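Local coordinates for putative membrane protein mmpL11 (Mycobacterium tuberculosis, PDB 4Y0L) that probably exports lipids or other substrates across the mycobacterial cell envelope as an RND-family transporter, at residues 3-8 with 47-52. Residues are numbered along the deposited sequence; the frame is centred on the assembly and turned at random.
Sequences QVLVRF and NGSALL
With chi1 at -170°, Leu-5 holds its CG trans to the backbone nitrogen, and the second torsion turns CD1 to Ser-49, 3.6 Å from OG; Leu-51 uses nearly the same conformation from the neighbouring strand. The two leucines form a non-hydrogen-bonded pair, and Leu-5 CD1 comes within 4.2 Å of Leu-51 CD1. The other methyl of Leu-51, CD2, lies 4.1 Å from Gln-3 NE2, where the two side chains pass at a slant. Towards the far end of this face Arg-7 sets its CG 3.9 Å from Ser-49 CB; its chain then bends away to a salt bridge with Asp-86 on strand 84-87.

Beneath these side chains the strands run antiparallel, at 159°, and are tied by four backbone hydrogen bonds, two between Val-4 and Leu-52 and two between Val-6 and Ala-50. The bond from Leu-52 N to Val-4 O is almost straight at 177° and 2.8 Å long, whereas its partner from Val-4 N to Leu-52 O is more bent. Val-6 O also has a CA-H...O contact from Ser-49 CA at 3.2 Å, weaker than the N-H bonds.

Val-4, Val-6, Ala-50 and Leu-52 share the opposite, buried face. Val-6 CG2 comes 4.4 Å from Leu-52 CD1, and both residues pack on Ile-25 of helix 19-29, with Val-4 on Ile-29. These are the two central strands of a four-stranded antiparallel sheet, flanked by 37-43 and 84-87, in a ferredoxin-like beta-alpha-beta-beta-alpha-beta fold, consistent with RND porter domains. The contact thus separates two environments: an apolar face covered in part by helix 19-29, and a partly exposed one where leucine methyls lie among serine, glutamine and arginine, with the peptide groups of the two hydrogen-bonded pairs satisfying one another between them.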
loop_
_atom_site.group_PDB
_atom_site.type_symbol
_atom_site.label_atom_id
_atom_site.label_comp_id
_atom_site.label_asym_id
_atom_site.label_seq_id
_atom_site.Cartn_x
_atom_site.Cartn_y
_atom_site.Cartn_z
ATOM N N GLN A 3 1.291 0.866 8.636
ATOM C CA GLN A 3 1.242 -0.319 7.783
ATOM C C GLN A 3 0.079 -0.257 6.800
ATOM O O GLN A 3 -1.036 0.100 7.174
ATOM C CB GLN A 3 1.119 -1.585 8.634
ATOM C CG GLN A 3 2.323 -1.879 9.504
ATOM C CD GLN A 3 2.071 -3.030 10.457
ATOM O OE1 GLN A 3 1.340 -2.890 11.440
ATOM N NE2 GLN A 3 2.664 -4.181 10.165
ATOM N N VAL A 4 0.350 -0.619 5.547
ATOM C CA VAL A 4 -0.681 -0.700 4.515
ATOM C C VAL A 4 -0.588 -2.044 3.798
ATOM O O VAL A 4 0.468 -2.413 3.287
ATOM C CB VAL A 4 -0.554 0.445 3.490
ATOM C CG1 VAL A 4 -1.591 0.299 2.378
ATOM C CG2 VAL A 4 -0.710 1.789 4.180
ATOM N N LEU A 5 -1.707 -2.764 3.768
ATOM C CA LEU A 5 -1.766 -4.095 3.173
ATOM C C LEU A 5 -2.592 -4.081 1.890
ATOM O O LEU A 5 -3.723 -3.599 1.881
ATOM C CB LEU A 5 -2.362 -5.093 4.168
ATOM C CG LEU A 5 -2.262 -6.570 3.782
ATOM C CD1 LEU A 5 -0.840 -7.079 3.964
ATOM C CD2 LEU A 5 -3.240 -7.400 4.594
ATOM N N VAL A 6 -2.022 -4.617 0.814
ATOM C CA VAL A 6 -2.696 -4.663 -0.479
ATOM C C VAL A 6 -2.919 -6.109 -0.916
ATOM O O VAL A 6 -1.964 -6.869 -1.065
ATOM C CB VAL A 6 -1.889 -3.925 -1.567
ATOM C CG1 VAL A 6 -2.733 -3.747 -2.822
ATOM C CG2 VAL A 6 -1.413 -2.572 -1.057
ATOM N N ARG A 7 -4.181 -6.478 -1.121
ATOM C CA ARG A 7 -4.533 -7.828 -1.557
ATOM C C ARG A 7 -5.076 -7.811 -2.977
ATOM O O ARG A 7 -5.848 -6.925 -3.347
ATOM C CB ARG A 7 -5.568 -8.459 -0.618
ATOM C CG ARG A 7 -5.052 -8.737 0.785
ATOM C CD ARG A 7 -5.831 -7.963 1.833
ATOM N NE ARG A 7 -7.021 -8.680 2.284
ATOM C CZ ARG A 7 -8.029 -8.120 2.948
ATOM N NH1 ARG A 7 -8.008 -6.824 3.232
ATOM N NH2 ARG A 7 -9.067 -8.854 3.320
ATOM N N PHE A 8 -4.664 -8.803 -3.761
ATOM C CA PHE A 8 -5.129 -8.967 -5.132
ATOM C C PHE A 8 -5.961 -10.236 -5.263
ATOM O O PHE A 8 -5.744 -11.210 -4.542
ATOM C CB PHE A 8 -3.946 -9.007 -6.095
ATOM C CG PHE A 8 -3.155 -7.735 -6.129
ATOM C CD1 PHE A 8 -3.564 -6.673 -6.917
ATOM C CD2 PHE A 8 -2.002 -7.600 -5.374
ATOM C CE1 PHE A 8 -2.840 -5.498 -6.953
ATOM C CE2 PHE A 8 -1.272 -6.427 -5.405
ATOM C CZ PHE A 8 -1.691 -5.373 -6.197
ATOM N N ASN A 47 2.259 -14.925 -1.057
ATOM C CA ASN A 47 2.117 -14.031 -2.205
ATOM C C ASN A 47 0.659 -13.623 -2.403
ATOM O O ASN A 47 0.247 -13.264 -3.505
ATOM C CB ASN A 47 2.665 -14.684 -3.481
ATOM C CG ASN A 47 3.287 -13.672 -4.443
ATOM O OD1 ASN A 47 3.370 -12.479 -4.148
ATOM N ND2 ASN A 47 3.736 -14.152 -5.595
ATOM N N GLY A 48 -0.117 -13.679 -1.324
ATOM C CA GLY A 48 -1.502 -13.247 -1.354
ATOM C C GLY A 48 -1.620 -11.744 -1.198
ATOM O O GLY A 48 -2.579 -11.135 -1.678
ATOM N N SER A 49 -0.634 -11.144 -0.536
ATOM C CA SER A 49 -0.669 -9.715 -0.238
ATOM C C SER A 49 0.712 -9.072 -0.284
ATOM O O SER A 49 1.734 -9.758 -0.354
ATOM C CB SER A 49 -1.286 -9.485 1.142
ATOM O OG SER A 49 -0.541 -10.157 2.142
ATOM N N ALA A 50 0.722 -7.743 -0.243
ATOM C CA ALA A 50 1.955 -6.971 -0.178
ATOM C C ALA A 50 1.858 -5.930 0.934
ATOM O O ALA A 50 0.914 -5.141 0.972
ATOM C CB ALA A 50 2.235 -6.298 -1.511
ATOM N N LEU A 51 2.836 -5.937 1.835
ATOM C CA LEU A 51 2.872 -4.978 2.932
ATOM C C LEU A 51 3.735 -3.775 2.567
ATOM O O LEU A 51 4.892 -3.922 2.173
ATOM C CB LEU A 51 3.406 -5.633 4.209
ATOM C CG LEU A 51 3.331 -4.762 5.469
ATOM C CD1 LEU A 51 1.912 -4.725 6.020
ATOM C CD2 LEU A 51 4.310 -5.247 6.529
ATOM N N LEU A 52 3.152 -2.588 2.692
ATOM C CA LEU A 52 3.882 -1.336 2.534
ATOM C C LEU A 52 3.931 -0.605 3.870
ATOM O O LEU A 52 2.893 -0.257 4.433
ATOM C CB LEU A 52 3.227 -0.461 1.463
ATOM C CG LEU A 52 3.327 -0.985 0.028
ATOM C CD1 LEU A 52 2.333 -0.278 -0.883
ATOM C CD2 LEU A 52 4.746 -0.826 -0.507
#